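Local coordinates for tudor and KH domain-containing protein homolog (Bombyx mori, PDB 5VQH), which takes part in primary piRNA biogenesis, its extended Tudor domain recognising Piwi proteins that carry symmetrically dimethylated arginine, at residues G20-S28 with V38-A46; L48-Y59 with C128-L137. All coordinates share one frame; numbering follows the deposited sequence.

Interaction 1 of 2, residues G20-S28 with V38-A46; sequences GPSIEVYVS and VQFVGPQVA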
ATOM      1  N   GLY A  20       4.571  11.547  18.487  1.00 65.24           N
ATOM      2  CA  GLY A  20       3.741  12.765  18.380  1.00 59.75           C
ATOM      3  C   GLY A  20       2.285  12.500  18.775  1.00 51.98           C
ATOM      4  O   GLY A  20       1.976  11.478  19.379  1.00 53.88           O
ATOM      5  N   PRO A  21       1.378  13.433  18.466  1.00 43.67           N
ATOM      6  CA  PRO A  21      -0.045  13.096  18.566  1.00 38.83           C
ATOM      7  C   PRO A  21      -0.468  12.045  17.535  1.00 37.52           C
ATOM      8  O   PRO A  21       0.129  11.922  16.457  1.00 35.70           O
ATOM      9  CB  PRO A  21      -0.768  14.418  18.236  1.00 40.28           C
ATOM     10  CG  PRO A  21       0.270  15.282  17.575  1.00 44.36           C
ATOM     11  CD  PRO A  21       1.605  14.853  18.133  1.00 44.38           C
ATOM     12  N   SER A  22      -1.515  11.320  17.866  1.00 32.41           N
ATOM     13  CA  SER A  22      -2.059  10.370  16.993  1.00 33.80           C
ATOM     14  C   SER A  22      -2.663  11.101  15.797  1.00 36.62           C
ATOM     15  O   SER A  22      -3.046  12.272  15.906  1.00 35.60           O
ATOM     16  CB  SER A  22      -3.152   9.635  17.719  1.00 34.59           C
ATOM     17  OG  SER A  22      -4.289  10.468  17.795  1.00 37.38           O
ATOM     18  N   ILE A  23      -2.788  10.390  14.675  1.00 35.14           N
ATOM     19  CA  ILE A  23      -3.381  10.953  13.467  1.00 35.10           C
ATOM     20  C   ILE A  23      -4.426  10.049  12.862  1.00 33.32           C
ATOM     21  O   ILE A  23      -4.623   8.922  13.301  1.00 31.25           O
ATOM     22  CB  ILE A  23      -2.327  11.272  12.393  1.00 35.93           C
ATOM     23  CG1 ILE A  23      -1.500  10.046  12.071  1.00 37.85           C
ATOM     24  CG2 ILE A  23      -1.424  12.386  12.873  1.00 37.85           C
ATOM     25  CD1 ILE A  23      -0.963  10.099  10.665  1.00 42.93           C
ATOM     26  N   GLU A  24      -5.107  10.566  11.854  1.00 33.16           N
ATOM     27  CA  GLU A  24      -6.126   9.819  11.199  1.00 35.07           C
ATOM     28  C   GLU A  24      -5.649   9.295   9.836  1.00 33.50           C
ATOM     29  O   GLU A  24      -5.014  10.028   9.058  1.00 29.26           O
ATOM     30  CB  GLU A  24      -7.338  10.686  11.040  1.00 41.74           C
ATOM     31  CG  GLU A  24      -8.545  10.279  11.869  1.00 50.21           C
ATOM     32  CD  GLU A  24      -9.600  11.368  11.836  1.00 58.98           C
ATOM     33  OE1 GLU A  24     -10.589  11.222  11.045  1.00 55.97           O
ATOM     34  OE2 GLU A  24      -9.371  12.398  12.551  1.00 62.07           O
ATOM     35  N   VAL A  25      -5.978   8.027   9.568  1.00 30.03           N
ATOM     36  CA  VAL A  25      -5.507   7.294   8.391  1.00 29.17           C
ATOM     37  C   VAL A  25      -6.609   6.393   7.885  1.00 29.27           C
ATOM     38  O   VAL A  25      -7.515   6.070   8.641  1.00 29.81           O
ATOM     39  CB  VAL A  25      -4.321   6.381   8.731  1.00 28.97           C
ATOM     40  CG1 VAL A  25      -3.160   7.171   9.306  1.00 30.29           C
ATOM     41  CG2 VAL A  25      -4.713   5.302   9.722  1.00 28.28           C
ATOM     42  N   TYR A  26      -6.545   6.027   6.604  1.00 29.77           N
ATOM     43  CA  TYR A  26      -7.329   4.907   6.032  1.00 29.04           C
ATOM     44  C   TYR A  26      -6.333   3.781   5.798  1.00 28.97           C
ATOM     45  O   TYR A  26      -5.211   4.041   5.340  1.00 28.59           O
ATOM     46  CB  TYR A  26      -7.923   5.260   4.691  1.00 28.16           C
ATOM     47  CG  TYR A  26      -8.778   6.497   4.664  1.00 28.88           C
ATOM     48  CD1 TYR A  26     -10.018   6.531   5.315  1.00 30.35           C
ATOM     49  CD2 TYR A  26      -8.380   7.616   3.959  1.00 28.86           C
ATOM     50  CE1 TYR A  26     -10.815   7.676   5.305  1.00 29.81           C
ATOM     51  CE2 TYR A  26      -9.167   8.753   3.908  1.00 30.73           C
ATOM     52  CZ  TYR A  26     -10.383   8.781   4.572  1.00 30.92           C
ATOM     53  OH  TYR A  26     -11.150   9.910   4.501  1.00 32.39           O
ATOM     54  N   VAL A  27      -6.713   2.550   6.130  1.00 27.43           N
ATOM     55  CA  VAL A  27      -5.927   1.376   5.750  1.00 25.52           C
ATOM     56  C   VAL A  27      -6.316   1.043   4.322  1.00 24.72           C
ATOM     57  O   VAL A  27      -7.496   0.875   3.997  1.00 23.49           O
ATOM     58  CB  VAL A  27      -6.182   0.220   6.664  1.00 26.08           C
ATOM     59  CG1 VAL A  27      -5.463  -1.015   6.161  1.00 27.76           C
ATOM     60  CG2 VAL A  27      -5.727   0.578   8.064  1.00 27.19           C
ATOM     61  N   SER A  28      -5.327   1.082   3.456  1.00 23.93           N
ATOM     62  CA  SER A  28      -5.602   1.073   2.036  1.00 25.24           C
ATOM     63  C   SER A  28      -5.312  -0.274   1.447  1.00 24.62           C
ATOM     64  O   SER A  28      -5.946  -0.672   0.499  1.00 24.57           O
ATOM     65  CB  SER A  28      -4.811   2.177   1.312  1.00 25.10           C
ATOM     66  OG  SER A  28      -3.452   2.215   1.670  1.00 23.53           O
ATOM     67  N   VAL A  38      -1.041   2.546   4.905  1.00 24.51           N
ATOM     68  CA  VAL A  38      -2.044   3.555   5.219  1.00 25.15           C
ATOM     69  C   VAL A  38      -1.882   4.781   4.337  1.00 24.91           C
ATOM     70  O   VAL A  38      -0.814   5.013   3.786  1.00 23.60           O
ATOM     71  CB  VAL A  38      -2.044   3.961   6.702  1.00 25.27           C
ATOM     72  CG1 VAL A  38      -2.047   2.731   7.573  1.00 27.31           C
ATOM     73  CG2 VAL A  38      -0.822   4.757   7.063  1.00 26.66           C
ATOM     74  N   GLN A  39      -2.982   5.512   4.184  1.00 26.93           N
ATOM     75  CA  GLN A  39      -3.025   6.824   3.564  1.00 27.75           C
ATOM     76  C   GLN A  39      -3.472   7.807   4.629  1.00 28.20           C
ATOM     77  O   GLN A  39      -4.301   7.478   5.471  1.00 29.32           O
ATOM     78  CB  GLN A  39      -4.032   6.850   2.442  1.00 28.89           C
ATOM     79  CG  GLN A  39      -3.796   5.805   1.378  1.00 30.07           C
ATOM     80  CD  GLN A  39      -5.047   5.520   0.603  1.00 31.49           C
ATOM     81  OE1 GLN A  39      -6.148   5.461   1.165  1.00 33.60           O
ATOM     82  NE2 GLN A  39      -4.896   5.331  -0.684  1.00 32.95           N
ATOM     83  N   PHE A  40      -2.898   8.996   4.617  1.00 30.92           N
ATOM     84  CA  PHE A  40      -3.180  10.015   5.639  1.00 32.15           C
ATOM     85  C   PHE A  40      -4.451  10.710   5.216  1.00 30.56           C
ATOM     86  O   PHE A  40      -4.659  10.976   4.023  1.00 30.60           O
ATOM     87  CB  PHE A  40      -2.016  10.988   5.749  1.00 34.16           C
ATOM     88  CG  PHE A  40      -0.822  10.430   6.486  1.00 37.51           C
ATOM     89  CD1 PHE A  40      -0.619   9.075   6.616  1.00 42.04           C
ATOM     90  CD2 PHE A  40       0.099  11.262   7.039  1.00 41.61           C
ATOM     91  CE1 PHE A  40       0.475   8.576   7.294  1.00 39.42           C
ATOM     92  CE2 PHE A  40       1.201  10.768   7.724  1.00 41.87           C
ATOM     93  CZ  PHE A  40       1.387   9.430   7.847  1.00 38.79           C
ATOM     94  N   VAL A  41      -5.336  10.917   6.181  1.00 29.55           N
ATOM     95  CA  VAL A  41      -6.596  11.571   5.929  1.00 28.62           C
ATOM     96  C   VAL A  41      -6.289  13.016   5.785  1.00 28.53           C
ATOM     97  O   VAL A  41      -5.587  13.595   6.622  1.00 28.24           O
ATOM     98  CB  VAL A  41      -7.556  11.438   7.096  1.00 33.16           C
ATOM     99  CG1 VAL A  41      -8.800  12.246   6.823  1.00 33.86           C
ATOM    100  CG2 VAL A  41      -7.951   9.976   7.301  1.00 37.07           C
ATOM    101  N   GLY A  42      -6.802  13.612   4.721  1.00 29.12           N
ATOM    102  CA  GLY A  42      -6.482  14.990   4.432  1.00 29.37           C
ATOM    103  C   GLY A  42      -6.606  15.310   2.978  1.00 29.54           C
ATOM    104  O   GLY A  42      -7.100  14.482   2.214  1.00 32.09           O
ATOM    105  N   PRO A  43      -6.156  16.519   2.585  1.00 29.64           N
ATOM    106  CA  PRO A  43      -6.483  17.043   1.261  1.00 30.18           C
ATOM    107  C   PRO A  43      -5.854  16.297   0.078  1.00 31.84           C
ATOM    108  O   PRO A  43      -6.384  16.396  -1.046  1.00 32.23           O
ATOM    109  CB  PRO A  43      -6.026  18.511   1.333  1.00 27.51           C
ATOM    110  CG  PRO A  43      -4.973  18.518   2.365  1.00 28.28           C
ATOM    111  CD  PRO A  43      -5.420  17.519   3.385  1.00 28.17           C
ATOM    112  N   GLN A  44      -4.780  15.538   0.313  1.00 31.30           N
ATOM    113  CA  GLN A  44      -4.199  14.744  -0.771  1.00 32.11           C
ATOM    114  C   GLN A  44      -5.068  13.534  -1.171  1.00 33.86           C
ATOM    115  O   GLN A  44      -4.879  12.952  -2.228  1.00 34.19           O
ATOM    116  CB  GLN A  44      -2.788  14.313  -0.433  1.00 34.95           C
ATOM    117  CG  GLN A  44      -1.786  15.443  -0.597  1.00 36.72           C
ATOM    118  CD  GLN A  44      -0.386  15.100  -0.148  1.00 39.98           C
ATOM    119  OE1 GLN A  44      -0.073  13.948   0.150  1.00 40.47           O
ATOM    120  NE2 GLN A  44       0.476  16.121  -0.083  1.00 40.97           N
ATOM    121  N   VAL A  45      -6.053  13.173  -0.365  1.00 33.79           N
ATOM    122  CA  VAL A  45      -6.914  12.081  -0.736  1.00 33.03           C
ATOM    123  C   VAL A  45      -7.758  12.508  -1.922  1.00 34.57           C
ATOM    124  O   VAL A  45      -7.915  11.770  -2.880  1.00 38.06           O
ATOM    125  CB  VAL A  45      -7.779  11.629   0.445  1.00 35.77           C
ATOM    126  CG1 VAL A  45      -8.816  10.603   0.002  1.00 36.00           C
ATOM    127  CG2 VAL A  45      -6.895  11.028   1.552  1.00 37.77           C
ATOM    128  N   ALA A  46      -8.293  13.716  -1.868  1.00 36.10           N
ATOM    129  CA  ALA A  46      -9.141  14.229  -2.936  1.00 33.90           C
ATOM    130  C   ALA A  46      -8.272  14.534  -4.155  1.00 32.53           C
ATOM    131  O   ALA A  46      -8.707  14.380  -5.285  1.00 33.81           O
ATOM    132  CB  ALA A  46      -9.869  15.473  -2.463  1.00 33.75           C
TER
HETATM  133  O   HOH W   1      -4.353  12.717   8.971  1.00 45.26           O
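Ile23 reaches Phe40 through its CD1 methyl, which sits over the centre of the ring, 3.7 Å from the Phe40 centroid, in a CH-pi contact. CG1 is wedged between backbone N and carbonyl carbon (chi1 55°), which lets CD1 reach over the ring. At Glu24 the backbone does the work. Glu24 O accepts from Val41 N at 3.0 Å, the donor lying above the carbonyl plane. A water also donates to Glu24 O and to Val41 O, bridging the two segments. Val25 packs its CB against Val38 CB at 3.9 Å. The two strands, 23-30 and 35-40, form an antiparallel beta hairpin within the extended Tudor domain, on its SN-like side. Tyr26 and Gln39 are the hydrogen-bonded pair: Tyr26 N to Gln39 O and Gln39 N to Tyr26 O, both 2.9 Å. The Tyr26 ring takes Val41 CG2 over one face, offset toward the rim. Val45 CG2 meets its edge, in plane, 4.0 Å from Tyr26 CE2. Trp185 adds an edge-to-face ring contact. Val27 touches Val38 more loosely. Ser28 lays its CB against the Gln39 amide, 3.4 Å from Gln39 CD. Ser28 OG bonds to Tyr116 O and Gln39 NE2 to Asp115 O.

Interaction 2 of 2, residues L48-Y59 with C128-L137; sequences LDDLVAHMTEYY and CELRADLLRL
Tyr59 and the backbone of 129-131 make the two hydrogen bonds of this contact. Tyr59 OH donates to Glu129 O at 2.6 Å, in the carbonyl plane and on a lone pair. Tyr59 OH also accepts from Arg131 N at 3.0 Å in a nearly straight bond (163°). These two backbone bonds hold the hydroxyl and fix the end of the ring. A phenylalanine here lacks the hydroxyl and would probably leave Glu129 O and Arg131 N without this partner, and the ring freer to shift.

The charged contact is Arg131 with Tyr58. The guanidinium lies over the ring face, Arg131 CZ 5.0 Å from the Tyr58 centroid, in a cation-pi contact with the planes 47° apart. The His54 ring meets the guanidinium edge through CE1, 3.4 Å from Arg131 NH1. Asp133 OD1 offers Arg131 a salt bridge from well outside the guanidinium plane. Tyr58 OH itself bonds to His68.

The apolar contacts centre on Leu134. Its CD2 meets Leu51 CD1 at 3.7 Å, and its CD1 meets Met55 CG and the Tyr59 edge. Met55 bends at chi3 (55°), bringing CE to Leu130 CD1 at 3.7 Å. Leu137 CD2 lies against the backbone and CB of Leu48, 4.2 Å from Leu48 CB. At the far end Cys128 CB packs on Tyr59 CE1, with SG oblique to the ring.

Helix 43-59 is thereby seated against the short edge strand 128-129 of the Tudor sheet and the 3-10 turn after it, as the helix joining the Tudor core to the SN-like part of an extended Tudor domain.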
ATOM      1  N   LEU A  48      -5.737  12.695  -4.897  1.00 31.92           N
ATOM      2  CA  LEU A  48      -5.604  11.329  -5.399  1.00 29.59           C
ATOM      3  C   LEU A  48      -6.779  10.929  -6.212  1.00 30.85           C
ATOM      4  O   LEU A  48      -6.604  10.522  -7.353  1.00 29.23           O
ATOM      5  CB  LEU A  48      -5.407  10.318  -4.263  1.00 29.28           C
ATOM      6  CG  LEU A  48      -5.294   8.832  -4.642  1.00 27.57           C
ATOM      7  CD1 LEU A  48      -4.137   8.537  -5.599  1.00 26.34           C
ATOM      8  CD2 LEU A  48      -5.135   7.997  -3.389  1.00 27.87           C
ATOM      9  N   ASP A  49      -7.975  11.040  -5.629  1.00 35.99           N
ATOM     10  CA  ASP A  49      -9.225  10.855  -6.379  1.00 38.81           C
ATOM     11  C   ASP A  49      -9.203  11.545  -7.748  1.00 36.16           C
ATOM     12  O   ASP A  49      -9.629  10.993  -8.741  1.00 37.46           O
ATOM     13  CB  ASP A  49     -10.407  11.403  -5.599  1.00 41.91           C
ATOM     14  CG  ASP A  49     -10.786  10.549  -4.384  1.00 50.77           C
ATOM     15  OD1 ASP A  49     -10.225   9.447  -4.175  1.00 54.57           O
ATOM     16  OD2 ASP A  49     -11.683  11.006  -3.620  1.00 52.04           O
ATOM     17  N   ASP A  50      -8.738  12.772  -7.793  1.00 36.82           N
ATOM     18  CA  ASP A  50      -8.769  13.525  -9.031  1.00 41.35           C
ATOM     19  C   ASP A  50      -7.785  12.959 -10.003  1.00 39.65           C
ATOM     20  O   ASP A  50      -8.037  12.934 -11.221  1.00 37.95           O
ATOM     21  CB  ASP A  50      -8.411  14.994  -8.759  1.00 45.22           C
ATOM     22  CG  ASP A  50      -9.515  15.720  -8.039  1.00 50.18           C
ATOM     23  OD1 ASP A  50     -10.672  15.302  -8.263  1.00 46.23           O
ATOM     24  OD2 ASP A  50      -9.233  16.666  -7.245  1.00 57.41           O
ATOM     25  N   LEU A  51      -6.639  12.548  -9.456  1.00 36.54           N
ATOM     26  CA  LEU A  51      -5.582  11.959 -10.260  1.00 35.24           C
ATOM     27  C   LEU A  51      -6.004  10.624 -10.887  1.00 32.25           C
ATOM     28  O   LEU A  51      -5.695  10.358 -12.037  1.00 36.22           O
ATOM     29  CB  LEU A  51      -4.313  11.807  -9.430  1.00 35.43           C
ATOM     30  CG  LEU A  51      -3.098  11.179 -10.113  1.00 37.95           C
ATOM     31  CD1 LEU A  51      -2.730  11.959 -11.351  1.00 41.30           C
ATOM     32  CD2 LEU A  51      -1.897  11.109  -9.184  1.00 40.58           C
ATOM     33  N   VAL A  52      -6.713   9.791 -10.152  1.00 29.99           N
ATOM     34  CA  VAL A  52      -7.155   8.506 -10.689  1.00 31.38           C
ATOM     35  C   VAL A  52      -8.105   8.732 -11.849  1.00 32.66           C
ATOM     36  O   VAL A  52      -8.017   8.067 -12.861  1.00 32.46           O
ATOM     37  CB  VAL A  52      -7.879   7.644  -9.626  1.00 31.85           C
ATOM     38  CG1 VAL A  52      -8.441   6.369 -10.226  1.00 31.84           C
ATOM     39  CG2 VAL A  52      -6.925   7.258  -8.517  1.00 34.74           C
ATOM     40  N   ALA A  53      -9.049   9.642 -11.665  1.00 34.55           N
ATOM     41  CA  ALA A  53     -10.018  10.008 -12.693  1.00 35.75           C
ATOM     42  C   ALA A  53      -9.336  10.569 -13.917  1.00 36.70           C
ATOM     43  O   ALA A  53      -9.684  10.260 -15.039  1.00 40.95           O
ATOM     44  CB  ALA A  53     -10.965  11.066 -12.153  1.00 36.00           C
ATOM     45  N   HIS A  54      -8.378  11.433 -13.707  1.00 37.65           N
ATOM     46  CA  HIS A  54      -7.658  11.982 -14.833  1.00 41.97           C
ATOM     47  C   HIS A  54      -6.852  10.898 -15.584  1.00 39.55           C
ATOM     48  O   HIS A  54      -6.941  10.777 -16.816  1.00 38.06           O
ATOM     49  CB  HIS A  54      -6.754  13.099 -14.340  1.00 48.86           C
ATOM     50  CG  HIS A  54      -6.052  13.820 -15.432  1.00 61.03           C
ATOM     51  ND1 HIS A  54      -4.945  14.605 -15.205  1.00 70.65           N
ATOM     52  CD2 HIS A  54      -6.290  13.875 -16.764  1.00 70.60           C
ATOM     53  CE1 HIS A  54      -4.539  15.129 -16.348  1.00 77.04           C
ATOM     54  NE2 HIS A  54      -5.333  14.696 -17.312  1.00 76.74           N
ATOM     55  N   MET A  55      -6.085  10.100 -14.841  1.00 34.07           N
ATOM     56  CA  MET A  55      -5.275   9.089 -15.461  1.00 31.55           C
ATOM     57  C   MET A  55      -6.191   8.147 -16.183  1.00 31.64           C
ATOM     58  O   MET A  55      -5.925   7.716 -17.306  1.00 30.98           O
ATOM     59  CB  MET A  55      -4.448   8.347 -14.427  1.00 31.42           C
ATOM     60  CG  MET A  55      -3.280   9.164 -13.928  1.00 31.41           C
ATOM     61  SD  MET A  55      -2.202   8.339 -12.735  1.00 31.98           S
ATOM     62  CE  MET A  55      -1.744   6.845 -13.614  1.00 34.72           C
ATOM     63  N   THR A  56      -7.304   7.850 -15.556  1.00 31.38           N
ATOM     64  CA  THR A  56      -8.199   6.904 -16.147  1.00 36.75           C
ATOM     65  C   THR A  56      -8.877   7.437 -17.415  1.00 40.91           C
ATOM     66  O   THR A  56      -9.011   6.677 -18.374  1.00 44.70           O
ATOM     67  CB  THR A  56      -9.225   6.377 -15.142  1.00 34.85           C
ATOM     68  OG1 THR A  56      -8.528   5.963 -13.980  1.00 34.31           O
ATOM     69  CG2 THR A  56      -9.959   5.163 -15.689  1.00 33.81           C
ATOM     70  N   GLU A  57      -9.292   8.707 -17.448  1.00 41.65           N
ATOM     71  CA  GLU A  57      -9.894   9.249 -18.677  1.00 42.36           C
ATOM     72  C   GLU A  57      -8.816   9.228 -19.790  1.00 41.03           C
ATOM     73  O   GLU A  57      -9.079   8.861 -20.934  1.00 43.49           O
ATOM     74  CB  GLU A  57     -10.479  10.669 -18.471  1.00 40.68           C
ATOM     75  N   TYR A  58      -7.594   9.578 -19.421  1.00 38.35           N
ATOM     76  CA  TYR A  58      -6.513   9.777 -20.381  1.00 36.65           C
ATOM     77  C   TYR A  58      -6.025   8.450 -20.982  1.00 35.00           C
ATOM     78  O   TYR A  58      -6.076   8.244 -22.207  1.00 30.82           O
ATOM     79  CB  TYR A  58      -5.377  10.518 -19.693  1.00 35.94           C
ATOM     80  CG  TYR A  58      -4.220  10.838 -20.572  1.00 35.63           C
ATOM     81  CD1 TYR A  58      -4.280  11.873 -21.471  1.00 37.31           C
ATOM     82  CD2 TYR A  58      -3.040  10.111 -20.487  1.00 37.27           C
ATOM     83  CE1 TYR A  58      -3.196  12.180 -22.295  1.00 39.70           C
ATOM     84  CE2 TYR A  58      -1.949  10.395 -21.304  1.00 36.96           C
ATOM     85  CZ  TYR A  58      -2.025  11.432 -22.213  1.00 38.80           C
ATOM     86  OH  TYR A  58      -0.949  11.718 -23.020  1.00 35.71           O
ATOM     87  N   TYR A  59      -5.572   7.548 -20.121  1.00 33.66           N
ATOM     88  CA  TYR A  59      -5.019   6.268 -20.590  1.00 34.80           C
ATOM     89  C   TYR A  59      -6.117   5.325 -21.151  1.00 33.07           C
ATOM     90  O   TYR A  59      -5.842   4.247 -21.645  1.00 31.74           O
ATOM     91  CB  TYR A  59      -4.178   5.585 -19.490  1.00 31.58           C
ATOM     92  CG  TYR A  59      -2.837   6.279 -19.227  1.00 32.28           C
ATOM     93  CD1 TYR A  59      -1.779   6.146 -20.109  1.00 33.39           C
ATOM     94  CD2 TYR A  59      -2.614   7.033 -18.074  1.00 32.10           C
ATOM     95  CE1 TYR A  59      -0.556   6.741 -19.863  1.00 31.22           C
ATOM     96  CE2 TYR A  59      -1.407   7.645 -17.837  1.00 30.62           C
ATOM     97  CZ  TYR A  59      -0.374   7.496 -18.737  1.00 33.22           C
ATOM     98  OH  TYR A  59       0.864   8.113 -18.527  1.00 34.00           O
ATOM     99  N   CYS A 128       1.851   1.390 -19.472  1.00 32.08           N
ATOM    100  CA  CYS A 128       2.155   2.542 -20.283  1.00 32.47           C
ATOM    101  C   CYS A 128       3.168   3.389 -19.587  1.00 33.45           C
ATOM    102  O   CYS A 128       3.328   3.280 -18.379  1.00 31.41           O
ATOM    103  CB  CYS A 128       0.906   3.375 -20.504  1.00 33.46           C
ATOM    104  SG  CYS A 128      -0.232   2.645 -21.674  1.00 36.39           S
ATOM    105  N   GLU A 129       3.857   4.243 -20.337  1.00 35.42           N
ATOM    106  CA  GLU A 129       4.740   5.191 -19.712  1.00 39.82           C
ATOM    107  C   GLU A 129       3.877   6.192 -18.940  1.00 37.57           C
ATOM    108  O   GLU A 129       2.850   6.673 -19.432  1.00 32.83           O
ATOM    109  CB  GLU A 129       5.588   5.939 -20.738  1.00 47.62           C
ATOM    110  CG  GLU A 129       6.561   6.960 -20.106  1.00 58.27           C
ATOM    111  CD  GLU A 129       6.370   8.417 -20.579  1.00 65.35           C
ATOM    112  OE1 GLU A 129       5.794   8.643 -21.672  1.00 70.73           O
ATOM    113  OE2 GLU A 129       6.812   9.349 -19.861  1.00 59.22           O
ATOM    114  N   LEU A 130       4.318   6.494 -17.729  1.00 34.99           N
ATOM    115  CA  LEU A 130       3.695   7.532 -16.919  1.00 34.73           C
ATOM    116  C   LEU A 130       4.194   8.942 -17.322  1.00 34.06           C
ATOM    117  O   LEU A 130       5.349   9.257 -17.174  1.00 32.09           O
ATOM    118  CB  LEU A 130       3.939   7.273 -15.419  1.00 30.32           C
ATOM    119  CG  LEU A 130       3.169   8.203 -14.472  1.00 29.97           C
ATOM    120  CD1 LEU A 130       1.644   8.049 -14.607  1.00 28.85           C
ATOM    121  CD2 LEU A 130       3.592   8.028 -13.028  1.00 27.95           C
ATOM    122  N   ARG A 131       3.294   9.761 -17.843  1.00 38.34           N
ATOM    123  CA  ARG A 131       3.539  11.180 -18.095  1.00 41.64           C
ATOM    124  C   ARG A 131       4.111  11.880 -16.863  1.00 41.72           C
ATOM    125  O   ARG A 131       3.578  11.746 -15.755  1.00 41.30           O
ATOM    126  CB  ARG A 131       2.224  11.861 -18.458  1.00 46.74           C
ATOM    127  CG  ARG A 131       2.049  12.176 -19.913  1.00 51.52           C
ATOM    128  CD  ARG A 131       1.328  13.507 -20.049  1.00 58.72           C
ATOM    129  NE  ARG A 131       0.050  13.483 -19.337  1.00 66.81           N
ATOM    130  CZ  ARG A 131      -0.569  14.551 -18.829  1.00 74.28           C
ATOM    131  NH1 ARG A 131      -1.737  14.410 -18.206  1.00 68.78           N
ATOM    132  NH2 ARG A 131      -0.031  15.764 -18.939  1.00 80.06           N
ATOM    133  N   ALA A 132       5.168  12.655 -17.063  1.00 38.16           N
ATOM    134  CA  ALA A 132       5.956  13.160 -15.947  1.00 39.27           C
ATOM    135  C   ALA A 132       5.191  14.036 -14.943  1.00 38.77           C
ATOM    136  O   ALA A 132       5.494  14.019 -13.758  1.00 38.62           O
ATOM    137  CB  ALA A 132       7.185  13.903 -16.476  1.00 39.46           C
ATOM    138  N   ASP A 133       4.210  14.802 -15.397  1.00 38.10           N
ATOM    139  CA  ASP A 133       3.452  15.647 -14.468  1.00 42.52           C
ATOM    140  C   ASP A 133       2.589  14.836 -13.482  1.00 43.12           C
ATOM    141  O   ASP A 133       2.205  15.328 -12.403  1.00 45.39           O
ATOM    142  CB  ASP A 133       2.588  16.664 -15.219  1.00 43.70           C
ATOM    143  CG  ASP A 133       1.483  16.019 -15.994  1.00 48.47           C
ATOM    144  OD1 ASP A 133       1.785  15.103 -16.768  1.00 52.52           O
ATOM    145  OD2 ASP A 133       0.305  16.425 -15.845  1.00 60.89           O
ATOM    146  N   LEU A 134       2.307  13.589 -13.827  1.00 39.09           N
ATOM    147  CA  LEU A 134       1.558  12.740 -12.934  1.00 37.49           C
ATOM    148  C   LEU A 134       2.368  12.273 -11.714  1.00 36.21           C
ATOM    149  O   LEU A 134       1.821  11.654 -10.809  1.00 36.21           O
ATOM    150  CB  LEU A 134       1.031  11.569 -13.704  1.00 36.38           C
ATOM    151  CG  LEU A 134       0.204  11.984 -14.926  1.00 39.40           C
ATOM    152  CD1 LEU A 134      -0.068  10.749 -15.758  1.00 41.49           C
ATOM    153  CD2 LEU A 134      -1.128  12.644 -14.563  1.00 36.55           C
ATOM    154  N   LEU A 135       3.659  12.565 -11.679  1.00 32.44           N
ATOM    155  CA  LEU A 135       4.459  12.260 -10.494  1.00 35.88           C
ATOM    156  C   LEU A 135       4.388  13.318  -9.378  1.00 36.54           C
ATOM    157  O   LEU A 135       4.963  13.124  -8.286  1.00 34.77           O
ATOM    158  CB  LEU A 135       5.922  12.111 -10.889  1.00 35.85           C
ATOM    159  CG  LEU A 135       6.248  10.958 -11.812  1.00 36.80           C
ATOM    160  CD1 LEU A 135       7.592  11.180 -12.477  1.00 36.06           C
ATOM    161  CD2 LEU A 135       6.270   9.693 -10.987  1.00 38.46           C
ATOM    162  N   ARG A 136       3.728  14.433  -9.650  1.00 36.02           N
ATOM    163  CA  ARG A 136       3.746  15.526  -8.721  1.00 41.47           C
ATOM    164  C   ARG A 136       3.207  15.138  -7.360  1.00 34.65           C
ATOM    165  O   ARG A 136       3.838  15.398  -6.367  1.00 31.59           O
ATOM    166  CB  ARG A 136       2.936  16.700  -9.241  1.00 51.65           C
ATOM    167  CG  ARG A 136       3.615  17.486 -10.345  1.00 61.44           C
ATOM    168  CD  ARG A 136       2.645  18.543 -10.850  1.00 71.93           C
ATOM    169  NE  ARG A 136       3.071  19.145 -12.111  1.00 79.26           N
ATOM    170  CZ  ARG A 136       2.266  19.816 -12.935  1.00 85.06           C
ATOM    171  NH1 ARG A 136       0.971  19.971 -12.652  1.00 83.92           N
ATOM    172  NH2 ARG A 136       2.756  20.328 -14.063  1.00 88.80           N
ATOM    173  N   LEU A 137       2.031  14.538  -7.315  1.00 30.36           N
ATOM    174  CA  LEU A 137       1.457  14.207  -6.034  1.00 30.26           C
ATOM    175  C   LEU A 137       2.251  13.093  -5.325  1.00 28.97           C
ATOM    176  O   LEU A 137       2.655  12.099  -5.920  1.00 28.15           O
ATOM    177  CB  LEU A 137      -0.000  13.834  -6.205  1.00 33.29           C
ATOM    178  CG  LEU A 137      -0.694  13.283  -4.960  1.00 35.16           C
ATOM    179  CD1 LEU A 137      -0.882  14.403  -3.970  1.00 36.87           C
ATOM    180  CD2 LEU A 137      -2.035  12.661  -5.314  1.00 36.11           C
TER

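Overall arrangement
Helix 43-59 joins the two contacts. Its first turn closes interaction 1, and the rest of it carries interaction 2. The centres are about 21 Å apart, yet the contacts touch: Gln44 CG packs on Leu137 CD1 at 3.6 Å, and Gln39 NE2 lies 3.8 Å from Leu48 CD2. The helix and these contacts connect the hairpin's sheet with the five-stranded Tudor sheet that includes strand 128-129. The dimethylarginine lies near both interactions. The side chain of Ser28, a pocket residue, is about 6 Å from it, and that of Leu48 about 8 Å. Tyr116, next in sequence to Asp115, lines the pocket with Ser28.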